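Local coordinates for protein tryptophanyl-tRNA synthetase (Thermus thermophilus, PDB 2EL7) that probably catalyses the ATP-dependent attachment of tryptophan to its cognate tRNA, working as a homodimeric class I aminoacyl-tRNA synthetase, at residues 23-26 with 27-31; 58-61 with 62-65; 81-84 with 85-88; 303-306 with 307-311. All coordinates share one frame; numbering follows the deposited sequence.

The four contacts illustrate how short-range contacts along a chain shape a class I synthetase: three lie in the Rossmann-type core and the fourth on a helix packed against it. They follow one another in sequence. Contacts 1 and 2 lie on helices 16-33 and 55-72, the connecting helices of two beta-alpha-beta units in the parallel sheet 4-8, 37-41, 80-83; their centres are about 22 Å apart. Contact 3 closes the last of these strands, with contact 4, on helix 296-324, about 8 Å away between centres. Contact 3 touches both neighbours, Thr62 CG2 meeting Val83 CG2 at 3.8 Å. Contacts 2, 3 and 4 bring the sheet edge and helix 296-324 to the dimer interface.

Contact 1 (23-26 with 27-31)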
ATOM      1  N   ILE A  23       8.705  13.617  24.681  1.00 26.63           N
ATOM      2  CA  ILE A  23       8.725  14.973  24.181  1.00 24.06           C
ATOM      3  C   ILE A  23      10.019  15.683  24.533  1.00 26.33           C
ATOM      4  O   ILE A  23      10.622  16.362  23.696  1.00 32.86           O
ATOM      5  CB  ILE A  23       7.492  15.768  24.706  1.00 33.35           C
ATOM      6  CG1 ILE A  23       6.214  15.226  24.051  1.00 32.43           C
ATOM      7  CG2 ILE A  23       7.613  17.249  24.356  1.00 22.83           C
ATOM      8  CD1 ILE A  23       4.960  15.875  24.540  1.00 31.38           C
ATOM      9  N   LYS A  24      10.453  15.530  25.772  1.00 30.63           N
ATOM     10  CA  LYS A  24      11.691  16.153  26.196  1.00 34.09           C
ATOM     11  C   LYS A  24      12.819  15.662  25.288  1.00 32.84           C
ATOM     12  O   LYS A  24      13.737  16.420  24.967  1.00 30.99           O
ATOM     13  CB  LYS A  24      11.990  15.812  27.658  1.00 30.23           C
ATOM     14  CG  LYS A  24      13.439  16.044  28.061  1.00 50.05           C
ATOM     15  CD  LYS A  24      13.598  16.075  29.589  1.00 57.73           C
ATOM     16  CE  LYS A  24      13.112  17.411  30.189  1.00 63.63           C
ATOM     17  NZ  LYS A  24      11.709  17.795  29.804  1.00 66.31           N
ATOM     18  N   GLN A  25      12.733  14.409  24.843  1.00 23.34           N
ATOM     19  CA  GLN A  25      13.773  13.870  23.987  1.00 25.12           C
ATOM     20  C   GLN A  25      13.651  14.385  22.558  1.00 28.39           C
ATOM     21  O   GLN A  25      14.653  14.690  21.900  1.00 21.89           O
ATOM     22  CB  GLN A  25      13.733  12.344  24.008  1.00 24.26           C
ATOM     23  CG  GLN A  25      14.862  11.702  23.234  1.00 24.98           C
ATOM     24  CD  GLN A  25      14.791  10.182  23.261  1.00 38.06           C
ATOM     25  OE1 GLN A  25      13.802   9.581  22.818  1.00 31.59           O
ATOM     26  NE2 GLN A  25      15.845   9.546  23.787  1.00 31.89           N
ATOM     27  N   TRP A  26      12.416  14.471  22.078  1.00 26.21           N
ATOM     28  CA  TRP A  26      12.157  14.964  20.728  1.00 28.82           C
ATOM     29  C   TRP A  26      12.713  16.372  20.608  1.00 23.65           C
ATOM     30  O   TRP A  26      13.294  16.737  19.591  1.00 24.23           O
ATOM     31  CB  TRP A  26      10.650  15.006  20.438  1.00 27.93           C
ATOM     32  CG  TRP A  26      10.010  13.673  20.334  1.00 29.58           C
ATOM     33  CD1 TRP A  26      10.639  12.459  20.255  1.00 32.22           C
ATOM     34  CD2 TRP A  26       8.604  13.405  20.230  1.00 34.38           C
ATOM     35  NE1 TRP A  26       9.711  11.457  20.104  1.00 35.03           N
ATOM     36  CE2 TRP A  26       8.454  12.008  20.084  1.00 29.90           C
ATOM     37  CE3 TRP A  26       7.456  14.211  20.246  1.00 26.24           C
ATOM     38  CZ2 TRP A  26       7.205  11.397  19.953  1.00 30.71           C
ATOM     39  CZ3 TRP A  26       6.214  13.602  20.116  1.00 35.49           C
ATOM     40  CH2 TRP A  26       6.100  12.206  19.970  1.00 35.73           C
ATOM     41  N   VAL A  27      12.501  17.163  21.657  1.00 30.92           N
ATOM     42  CA  VAL A  27      12.990  18.538  21.700  1.00 26.18           C
ATOM     43  C   VAL A  27      14.517  18.541  21.588  1.00 25.09           C
ATOM     44  O   VAL A  27      15.091  19.349  20.841  1.00 26.80           O
ATOM     45  CB  VAL A  27      12.540  19.240  23.021  1.00 25.11           C
ATOM     46  CG1 VAL A  27      13.182  20.593  23.135  1.00 18.15           C
ATOM     47  CG2 VAL A  27      11.018  19.412  23.032  1.00 25.77           C
ATOM     48  N   ALA A  28      15.174  17.630  22.313  1.00 21.11           N
ATOM     49  CA  ALA A  28      16.642  17.551  22.258  1.00 27.60           C
ATOM     50  C   ALA A  28      17.115  17.190  20.857  1.00 24.70           C
ATOM     51  O   ALA A  28      18.091  17.752  20.368  1.00 35.26           O
ATOM     52  CB  ALA A  28      17.207  16.519  23.300  1.00 17.57           C
ATOM     53  N   ILE A  29      16.417  16.263  20.202  1.00 30.21           N
ATOM     54  CA  ILE A  29      16.784  15.848  18.852  1.00 20.27           C
ATOM     55  C   ILE A  29      16.650  17.002  17.873  1.00 26.69           C
ATOM     56  O   ILE A  29      17.460  17.153  16.962  1.00 28.00           O
ATOM     57  CB  ILE A  29      15.933  14.678  18.410  1.00 25.89           C
ATOM     58  CG1 ILE A  29      16.327  13.446  19.242  1.00 22.10           C
ATOM     59  CG2 ILE A  29      16.104  14.436  16.902  1.00 22.45           C
ATOM     60  CD1 ILE A  29      15.207  12.411  19.377  1.00 24.00           C
ATOM     61  N   GLY A  30      15.638  17.837  18.073  1.00 30.78           N
ATOM     62  CA  GLY A  30      15.469  18.991  17.205  1.00 26.81           C
ATOM     63  C   GLY A  30      16.594  20.009  17.369  1.00 26.80           C
ATOM     64  O   GLY A  30      17.019  20.615  16.398  1.00 22.77           O
ATOM     65  N   GLU A  31      17.077  20.212  18.593  1.00 25.69           N
ATOM     66  CA  GLU A  31      18.167  21.168  18.812  1.00 25.48           C
ATOM     67  C   GLU A  31      19.417  20.674  18.095  1.00 32.49           C
ATOM     68  O   GLU A  31      20.201  21.458  17.558  1.00 37.57           O
ATOM     69  CB  GLU A  31      18.497  21.303  20.306  1.00 20.48           C
ATOM     70  CG  GLU A  31      17.352  21.786  21.163  1.00 29.32           C
ATOM     71  CD  GLU A  31      17.133  23.264  21.026  1.00 35.66           C
ATOM     72  OE1 GLU A  31      15.961  23.690  20.965  1.00 51.47           O
ATOM     73  OE2 GLU A  31      18.136  24.008  20.983  1.00 40.46           O
TER
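Val27, Ala28, Ile29 and Gly30 each send their backbone N-H back to the carbonyl oxygen four residues earlier, on Ile23, Lys24, Gln25 and Trp26, the regular alpha-helical pattern of helix 16-33. This helix is the connection of a beta-alpha-beta crossover between strands 4-8 and 37-41 in the Rossmann-type core of the synthetase, and its first turn holds the end of the 'HIGH' region, whose Asn18, predicted to bind ATP, lies near Ile23.

The side chains follow the same spacing. Val27 places CG2 beside its own backbone N, while CG1 is anti to that N (chi1 173°), and CG2 thereby rests 3.1 Å from Ile23 O and 4.2 Å from Ile23 CG2. Two residues further along the helix, Gln25 and Ile29 cross at a slant: the terminal methyl CD1 of Ile29 touches the aliphatic Gln25 CG at 3.9 Å. The amide beyond that carbon is engaged elsewhere, with NE2 hydrogen-bonded to Leu180 O. The Trp26 indole is taken up by the fold: it meets Phe39 edge-to-face and packs on Ser6 and Ile8 of strand 4-8. At the next turn Gly30 brings no side chain to Trp26, and Gly30 N lies 3.0 Å from Trp26 O.

Contact 2 (58-61 with 62-65); sequences LAQR and TFEA
Thr62 grips the carbonyl oxygen of Leu58 twice. Its backbone N reaches Leu58 O at 2.8 Å, and its hydroxyl OG1 donates to the same oxygen at 2.9 Å, the two donors arriving from opposite faces of the carbonyl plane. The hydroxyl gets there because OG1 sits anti to the carbonyl carbon of Thr62 (chi1 -64°), beside the backbone N and over the preceding turn. Leu58 CD1 then lies 3.8 Å from Thr62 OG1, and the same methyl also lies over one face of the Arg61 guanidinium, displaced toward its rim. This is the close-packed flank: Leu58 and Thr62 are buried, and Gly326 and Leu328 of the second subunit pack on them.

The whole stretch belongs to helix 55-72, the crossover helix between strands 37-41 and 80-83 of the Rossmann-type fold, and Thr62 also touches Pro10, predicted to bind ATP.

Round the helix, on the more solvent-accessible flank, Gln60 and Glu64 meet through their polar ends. Gln60 bends at chi2 and sends NE2 to Glu64 OE2 at 3.2 Å, nearly straight at 169°. The bond leaves in the plane of the amide but lands above the carboxylate, whose plane stands 82° from it. Replacing Glu64 with an alanine would probably leave Gln60 NE2 without its acceptor and let the amide swing. Phe63, between the two flanks, packs its ring on Pro296, Val299 and Met300 of helix 296-324, with CD2 still 4.0 Å from Gln60 NE2.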
ATOM      1  N   LEU A  58     -11.223  12.558  12.812  1.00 21.13           N
ATOM      2  CA  LEU A  58      -9.766  12.427  12.615  1.00 27.08           C
ATOM      3  C   LEU A  58      -9.003  13.643  12.116  1.00 21.75           C
ATOM      4  O   LEU A  58      -7.884  13.889  12.545  1.00 29.23           O
ATOM      5  CB  LEU A  58      -9.469  11.238  11.697  1.00 27.90           C
ATOM      6  CG  LEU A  58      -8.029  10.834  11.363  1.00 30.80           C
ATOM      7  CD1 LEU A  58      -7.259  10.535  12.630  1.00 19.93           C
ATOM      8  CD2 LEU A  58      -8.069   9.606  10.449  1.00 20.53           C
ATOM      9  N   ALA A  59      -9.588  14.399  11.200  1.00 29.50           N
ATOM     10  CA  ALA A  59      -8.928  15.599  10.692  1.00 28.37           C
ATOM     11  C   ALA A  59      -8.628  16.550  11.865  1.00 25.51           C
ATOM     12  O   ALA A  59      -7.496  17.025  12.030  1.00 23.69           O
ATOM     13  CB  ALA A  59      -9.824  16.286   9.646  1.00 22.69           C
ATOM     14  N   GLN A  60      -9.637  16.801  12.696  1.00 24.49           N
ATOM     15  CA  GLN A  60      -9.454  17.673  13.848  1.00 28.59           C
ATOM     16  C   GLN A  60      -8.425  17.103  14.822  1.00 30.96           C
ATOM     17  O   GLN A  60      -7.595  17.857  15.339  1.00 34.52           O
ATOM     18  CB  GLN A  60     -10.774  17.902  14.585  1.00 30.74           C
ATOM     19  CG  GLN A  60     -10.703  18.911  15.769  1.00 32.20           C
ATOM     20  CD  GLN A  60     -10.209  20.318  15.341  1.00 51.96           C
ATOM     21  OE1 GLN A  60     -10.447  20.750  14.203  1.00 48.12           O
ATOM     22  NE2 GLN A  60      -9.532  21.041  16.267  1.00 44.58           N
ATOM     23  N   ARG A  61      -8.472  15.792  15.082  1.00 23.79           N
ATOM     24  CA  ARG A  61      -7.515  15.189  16.008  1.00 30.19           C
ATOM     25  C   ARG A  61      -6.090  15.281  15.460  1.00 27.76           C
ATOM     26  O   ARG A  61      -5.133  15.411  16.223  1.00 28.27           O
ATOM     27  CB  ARG A  61      -7.857  13.720  16.291  1.00 36.00           C
ATOM     28  CG  ARG A  61      -8.808  13.523  17.459  1.00 40.36           C
ATOM     29  CD  ARG A  61      -9.653  12.295  17.264  1.00 41.53           C
ATOM     30  NE  ARG A  61      -8.847  11.105  17.046  1.00 48.40           N
ATOM     31  CZ  ARG A  61      -9.214  10.105  16.250  1.00 51.11           C
ATOM     32  NH1 ARG A  61     -10.375  10.173  15.601  1.00 50.42           N
ATOM     33  NH2 ARG A  61      -8.433   9.036  16.106  1.00 37.62           N
ATOM     34  N   THR A  62      -5.956  15.229  14.141  1.00 20.44           N
ATOM     35  CA  THR A  62      -4.639  15.304  13.540  1.00 21.39           C
ATOM     36  C   THR A  62      -4.089  16.700  13.669  1.00 26.53           C
ATOM     37  O   THR A  62      -2.900  16.886  13.938  1.00 23.35           O
ATOM     38  CB  THR A  62      -4.696  14.925  12.071  1.00 23.22           C
ATOM     39  OG1 THR A  62      -5.101  13.554  11.957  1.00 19.75           O
ATOM     40  CG2 THR A  62      -3.349  15.146  11.396  1.00 17.74           C
ATOM     41  N   PHE A  63      -4.970  17.685  13.502  1.00 32.36           N
ATOM     42  CA  PHE A  63      -4.569  19.082  13.587  1.00 26.66           C
ATOM     43  C   PHE A  63      -4.205  19.453  15.025  1.00 32.64           C
ATOM     44  O   PHE A  63      -3.276  20.234  15.246  1.00 25.19           O
ATOM     45  CB  PHE A  63      -5.706  19.978  13.078  1.00 36.60           C
ATOM     46  CG  PHE A  63      -5.516  21.429  13.394  1.00 28.87           C
ATOM     47  CD1 PHE A  63      -4.730  22.226  12.587  1.00 24.24           C
ATOM     48  CD2 PHE A  63      -6.058  21.971  14.559  1.00 24.14           C
ATOM     49  CE1 PHE A  63      -4.476  23.543  12.939  1.00 28.92           C
ATOM     50  CE2 PHE A  63      -5.811  23.277  14.918  1.00 19.14           C
ATOM     51  CZ  PHE A  63      -5.014  24.067  14.104  1.00 21.37           C
ATOM     52  N   GLU A  64      -4.950  18.909  15.996  1.00 27.20           N
ATOM     53  CA  GLU A  64      -4.690  19.178  17.410  1.00 22.28           C
ATOM     54  C   GLU A  64      -3.383  18.520  17.818  1.00 23.60           C
ATOM     55  O   GLU A  64      -2.665  19.056  18.645  1.00 32.52           O
ATOM     56  CB  GLU A  64      -5.839  18.668  18.294  1.00 16.87           C
ATOM     57  CG  GLU A  64      -7.101  19.519  18.232  1.00 32.77           C
ATOM     58  CD  GLU A  64      -8.287  18.910  18.992  1.00 46.29           C
ATOM     59  OE1 GLU A  64      -8.179  17.752  19.465  1.00 49.34           O
ATOM     60  OE2 GLU A  64      -9.339  19.590  19.110  1.00 53.35           O
ATOM     61  N   ALA A  65      -3.082  17.357  17.239  1.00 25.79           N
ATOM     62  CA  ALA A  65      -1.830  16.646  17.516  1.00 26.59           C
ATOM     63  C   ALA A  65      -0.668  17.572  17.195  1.00 25.64           C
ATOM     64  O   ALA A  65       0.301  17.660  17.948  1.00 30.72           O
ATOM     65  CB  ALA A  65      -1.725  15.378  16.668  1.00 20.08           C
TER

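Contact 3 (81-84 with 85-88); sequences LFVQ and SHVP
Val83 sits squarely over one face of the His86 imidazole: its CB stands 3.7 Å from the ring centroid and only 3° off the ring normal, a CH-pi contact. The pair marks the end of strand 80-83, an edge strand of the parallel sheet in the Rossmann-type core, where the chain leaves the sheet through a short 3-10 turn. Two i to i+3 bonds make that turn, His86 N to Val83 O at 2.8 Å and Val87 N to Gln84 O.

The two valine methyls lie over different sides of the ring, CG1 near CD2 and CG2 4.0 Å from CE1. His86 is turned so that CG is anti to its own carbonyl carbon (chi1 -68°), which swings the ring back over the strand. Its NE2 is hydrogen-bonded to Leu328 O of the second subunit, so the ring bridges strand and dimer interface. With an alanine in place of His86, Val83 would be likely to lose the ring over its CB, and Leu328 O of the second subunit the N-H that meets it.

Ser85 also meets Val83, with OG 3.8 Å from Val83 CG1 and hydrogen-bonded to Asp43 OD1. The extended Gln84 side chain packs on Asp136, predicted to bind tryptophan. Phe82, edge-to-face with Tyr140, brushes Val87 only loosely. Between strand and ring, one water accepts from Val83 N at 2.8 Å and, weakly, from His86 ND1.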
ATOM      1  N   LEU A  81       8.021  19.068  10.610  1.00 25.93           N
ATOM      2  CA  LEU A  81       6.791  18.430  11.069  1.00 21.18           C
ATOM      3  C   LEU A  81       5.800  18.330   9.948  1.00 21.45           C
ATOM      4  O   LEU A  81       5.517  19.320   9.288  1.00 25.35           O
ATOM      5  CB  LEU A  81       6.180  19.255  12.189  1.00 26.31           C
ATOM      6  CG  LEU A  81       4.887  18.790  12.867  1.00 33.32           C
ATOM      7  CD1 LEU A  81       5.104  17.445  13.550  1.00 18.63           C
ATOM      8  CD2 LEU A  81       4.482  19.848  13.910  1.00 26.63           C
ATOM      9  N   PHE A  82       5.260  17.135   9.748  1.00 26.31           N
ATOM     10  CA  PHE A  82       4.302  16.891   8.683  1.00 20.58           C
ATOM     11  C   PHE A  82       3.344  15.746   9.015  1.00 29.59           C
ATOM     12  O   PHE A  82       3.560  14.992   9.976  1.00 27.61           O
ATOM     13  CB  PHE A  82       5.057  16.594   7.394  1.00 23.14           C
ATOM     14  CG  PHE A  82       5.913  15.365   7.457  1.00 15.94           C
ATOM     15  CD1 PHE A  82       5.419  14.145   7.038  1.00 20.57           C
ATOM     16  CD2 PHE A  82       7.231  15.439   7.904  1.00 24.26           C
ATOM     17  CE1 PHE A  82       6.232  12.993   7.054  1.00 30.48           C
ATOM     18  CE2 PHE A  82       8.047  14.313   7.929  1.00 26.21           C
ATOM     19  CZ  PHE A  82       7.541  13.075   7.499  1.00 24.21           C
ATOM     20  N   VAL A  83       2.278  15.636   8.226  1.00 24.15           N
ATOM     21  CA  VAL A  83       1.267  14.599   8.411  1.00 25.70           C
ATOM     22  C   VAL A  83       1.539  13.458   7.437  1.00 26.49           C
ATOM     23  O   VAL A  83       1.684  13.687   6.236  1.00 32.05           O
ATOM     24  CB  VAL A  83      -0.154  15.138   8.131  1.00 21.88           C
ATOM     25  CG1 VAL A  83      -1.168  13.986   8.194  1.00 10.47           C
ATOM     26  CG2 VAL A  83      -0.502  16.220   9.132  1.00 15.23           C
ATOM     27  N   GLN A  84       1.584  12.232   7.948  1.00 22.55           N
ATOM     28  CA  GLN A  84       1.867  11.062   7.121  1.00 24.13           C
ATOM     29  C   GLN A  84       1.144  11.066   5.764  1.00 27.32           C
ATOM     30  O   GLN A  84       1.808  11.048   4.726  1.00 22.50           O
ATOM     31  CB  GLN A  84       1.566   9.795   7.927  1.00 17.14           C
ATOM     32  CG  GLN A  84       1.773   8.486   7.202  1.00 25.57           C
ATOM     33  CD  GLN A  84       1.625   7.272   8.137  1.00 35.21           C
ATOM     34  OE1 GLN A  84       1.047   7.355   9.230  1.00 26.29           O
ATOM     35  NE2 GLN A  84       2.151   6.143   7.698  1.00 36.19           N
ATOM     36  N   SER A  85      -0.194  11.123   5.759  1.00 24.99           N
ATOM     37  CA  SER A  85      -0.957  11.142   4.498  1.00 24.86           C
ATOM     38  C   SER A  85      -0.635  12.281   3.520  1.00 24.41           C
ATOM     39  O   SER A  85      -1.040  12.226   2.361  1.00 34.52           O
ATOM     40  CB  SER A  85      -2.483  11.125   4.765  1.00 18.30           C
ATOM     41  OG  SER A  85      -2.982  12.327   5.332  1.00 18.89           O
ATOM     42  N   HIS A  86       0.078  13.313   3.955  1.00 24.28           N
ATOM     43  CA  HIS A  86       0.422  14.401   3.038  1.00 20.21           C
ATOM     44  C   HIS A  86       1.555  14.042   2.084  1.00 23.80           C
ATOM     45  O   HIS A  86       1.748  14.707   1.085  1.00 26.65           O
ATOM     46  CB  HIS A  86       0.737  15.687   3.808  1.00 17.15           C
ATOM     47  CG  HIS A  86      -0.468  16.271   4.484  1.00 31.93           C
ATOM     48  ND1 HIS A  86      -0.470  17.519   5.066  1.00 34.25           N
ATOM     49  CD2 HIS A  86      -1.708  15.756   4.691  1.00 21.06           C
ATOM     50  CE1 HIS A  86      -1.658  17.745   5.607  1.00 37.37           C
ATOM     51  NE2 HIS A  86      -2.425  16.691   5.393  1.00 26.12           N
ATOM     52  N   VAL A  87       2.294  12.981   2.384  1.00 25.54           N
ATOM     53  CA  VAL A  87       3.344  12.514   1.485  1.00 28.53           C
ATOM     54  C   VAL A  87       2.996  11.052   1.203  1.00 27.16           C
ATOM     55  O   VAL A  87       3.491  10.137   1.840  1.00 39.73           O
ATOM     56  CB  VAL A  87       4.716  12.640   2.112  1.00 19.57           C
ATOM     57  CG1 VAL A  87       5.784  12.247   1.102  1.00 19.01           C
ATOM     58  CG2 VAL A  87       4.905  14.074   2.588  1.00 16.36           C
ATOM     59  N   PRO A  88       2.118  10.831   0.231  1.00 32.34           N
ATOM     60  CA  PRO A  88       1.622   9.523  -0.197  1.00 36.05           C
ATOM     61  C   PRO A  88       2.610   8.532  -0.807  1.00 39.16           C
ATOM     62  O   PRO A  88       2.308   7.337  -0.864  1.00 38.27           O
ATOM     63  CB  PRO A  88       0.512   9.906  -1.170  1.00 36.27           C
ATOM     64  CG  PRO A  88       1.153  11.084  -1.884  1.00 29.62           C
ATOM     65  CD  PRO A  88       1.657  11.887  -0.694  1.00 33.74           C
TER
HETATM   66  O   HOH W   1       1.999  17.912   6.579  1.00 25.45           O

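Contact 4 (303-306 with 307-311); sequences LLEG and AKRAR
Arg309 lays one face of its guanidinium over the backbone carbonyl of Glu305, with Glu305 O above the centre of the group and 4.1 Å from Arg309 CZ. The chain leaves with CG anti to the backbone N (chi1 -170°) and folds over at chi3 (-58°), which carries the flat group back along the helix. There NH1 comes to 4.0 Å from Glu305 CG, the two side chains crossing at about a right angle, and NH2 passes near Gly306 CA. The polar end is held from beyond this turn: NH2 is hydrogen-bonded to Thr80 OG1, at the start of the neighbouring strand.

Lys308 runs out fully extended, its CG 3.1 Å from Leu304 O. Its NZ stops 4.1 Å from Glu305 OE2, which is too far for a salt bridge, though the opposite charges probably still attract. Leu304 O takes the Lys308 N-H and a further hydrogen bond from a water 2.7 Å away; that water in turn accepts weakly from Arg311 NH2, meeting the guanidinium at its edge and in its plane. The same guanidinium covers Ala307 O with one face.

On the side facing the sheet, Ala310 and Gly306, linked by the bond from Ala310 N to Gly306 O at 3.0 Å, are joined by Leu303, which packs on Leu81, Val83 and Leu328 of the second subunit. Gly306, Ala307 and Ala310 come close to Phe82, and helix 296-324 packs on strand 80-83 as an alpha helix on an edge strand of the Rossmann-type sheet.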
ATOM      1  N   LEU A 303       2.817  22.650   8.855  1.00 19.19           N
ATOM      2  CA  LEU A 303       2.549  21.329   8.289  1.00 29.23           C
ATOM      3  C   LEU A 303       2.792  21.322   6.774  1.00 24.10           C
ATOM      4  O   LEU A 303       3.393  20.399   6.236  1.00 26.09           O
ATOM      5  CB  LEU A 303       1.095  20.885   8.583  1.00 25.19           C
ATOM      6  CG  LEU A 303       0.732  20.703  10.067  1.00 21.58           C
ATOM      7  CD1 LEU A 303      -0.683  20.192  10.207  1.00 16.18           C
ATOM      8  CD2 LEU A 303       1.707  19.709  10.701  1.00 17.75           C
ATOM      9  N   LEU A 304       2.349  22.377   6.104  1.00 27.15           N
ATOM     10  CA  LEU A 304       2.481  22.508   4.662  1.00 21.69           C
ATOM     11  C   LEU A 304       3.938  22.555   4.261  1.00 27.12           C
ATOM     12  O   LEU A 304       4.350  21.920   3.294  1.00 26.56           O
ATOM     13  CB  LEU A 304       1.789  23.783   4.203  1.00 19.46           C
ATOM     14  CG  LEU A 304       1.317  23.858   2.747  1.00 36.94           C
ATOM     15  CD1 LEU A 304       0.130  22.913   2.572  1.00 35.95           C
ATOM     16  CD2 LEU A 304       0.909  25.310   2.378  1.00 27.71           C
ATOM     17  N   GLU A 305       4.715  23.319   5.014  1.00 26.63           N
ATOM     18  CA  GLU A 305       6.140  23.483   4.757  1.00 34.60           C
ATOM     19  C   GLU A 305       6.931  22.219   5.177  1.00 31.20           C
ATOM     20  O   GLU A 305       7.915  21.854   4.543  1.00 26.42           O
ATOM     21  CB  GLU A 305       6.653  24.728   5.517  1.00 42.34           C
ATOM     22  CG  GLU A 305       7.835  25.449   4.853  1.00 61.67           C
ATOM     23  CD  GLU A 305       7.416  26.272   3.625  1.00 71.29           C
ATOM     24  OE1 GLU A 305       8.281  26.528   2.749  1.00 74.76           O
ATOM     25  OE2 GLU A 305       6.224  26.668   3.537  1.00 73.07           O
ATOM     26  N   GLY A 306       6.498  21.569   6.252  1.00 21.85           N
ATOM     27  CA  GLY A 306       7.174  20.372   6.674  1.00 29.59           C
ATOM     28  C   GLY A 306       7.009  19.319   5.587  1.00 36.33           C
ATOM     29  O   GLY A 306       7.925  18.528   5.290  1.00 25.32           O
ATOM     30  N   ALA A 307       5.833  19.325   4.968  1.00 25.56           N
ATOM     31  CA  ALA A 307       5.539  18.369   3.922  1.00 29.35           C
ATOM     32  C   ALA A 307       6.343  18.612   2.641  1.00 33.15           C
ATOM     33  O   ALA A 307       6.811  17.648   2.014  1.00 36.08           O
ATOM     34  CB  ALA A 307       4.034  18.371   3.621  1.00 27.66           C
ATOM     35  N   LYS A 308       6.517  19.876   2.250  1.00 31.96           N
ATOM     36  CA  LYS A 308       7.269  20.188   1.023  1.00 33.39           C
ATOM     37  C   LYS A 308       8.652  19.601   1.143  1.00 31.12           C
ATOM     38  O   LYS A 308       9.133  18.902   0.255  1.00 28.78           O
ATOM     39  CB  LYS A 308       7.388  21.704   0.807  1.00 34.67           C
ATOM     40  CG  LYS A 308       6.054  22.399   0.736  1.00 42.52           C
ATOM     41  CD  LYS A 308       6.162  23.822   0.210  1.00 58.58           C
ATOM     42  CE  LYS A 308       4.780  24.492   0.272  1.00 58.43           C
ATOM     43  NZ  LYS A 308       4.772  25.875  -0.266  1.00 60.52           N
ATOM     44  N   ARG A 309       9.262  19.898   2.281  1.00 25.75           N
ATOM     45  CA  ARG A 309      10.596  19.452   2.645  1.00 30.38           C
ATOM     46  C   ARG A 309      10.749  17.920   2.688  1.00 33.55           C
ATOM     47  O   ARG A 309      11.714  17.378   2.151  1.00 35.60           O
ATOM     48  CB  ARG A 309      10.925  20.058   4.011  1.00 24.15           C
ATOM     49  CG  ARG A 309      12.337  19.901   4.456  1.00 33.80           C
ATOM     50  CD  ARG A 309      12.506  20.622   5.806  1.00 39.34           C
ATOM     51  NE  ARG A 309      12.159  22.042   5.758  1.00 33.04           N
ATOM     52  CZ  ARG A 309      11.386  22.674   6.647  1.00 37.11           C
ATOM     53  NH1 ARG A 309      11.143  23.970   6.508  1.00 43.39           N
ATOM     54  NH2 ARG A 309      10.845  22.025   7.664  1.00 34.38           N
ATOM     55  N   ALA A 310       9.801  17.227   3.327  1.00 26.89           N
ATOM     56  CA  ALA A 310       9.869  15.781   3.418  1.00 27.22           C
ATOM     57  C   ALA A 310       9.631  15.148   2.038  1.00 31.74           C
ATOM     58  O   ALA A 310      10.299  14.182   1.661  1.00 34.05           O
ATOM     59  CB  ALA A 310       8.843  15.276   4.421  1.00 18.77           C
ATOM     60  N   ARG A 311       8.677  15.706   1.288  1.00 31.34           N
ATOM     61  CA  ARG A 311       8.330  15.217  -0.045  1.00 25.08           C
ATOM     62  C   ARG A 311       9.462  15.376  -1.069  1.00 25.57           C
ATOM     63  O   ARG A 311       9.564  14.597  -2.017  1.00 29.51           O
ATOM     64  CB  ARG A 311       7.069  15.931  -0.550  1.00 23.09           C
ATOM     65  CG  ARG A 311       6.610  15.479  -1.944  1.00 34.58           C
ATOM     66  CD  ARG A 311       5.136  15.782  -2.197  1.00 41.75           C
ATOM     67  NE  ARG A 311       4.833  17.182  -1.907  1.00 41.65           N
ATOM     68  CZ  ARG A 311       4.033  17.598  -0.924  1.00 48.89           C
ATOM     69  NH1 ARG A 311       3.423  16.718  -0.126  1.00 20.74           N
ATOM     70  NH2 ARG A 311       3.889  18.908  -0.706  1.00 36.36           N
TER
HETATM   71  O   HOH W   2       3.289  21.012   0.939  1.00 30.50           O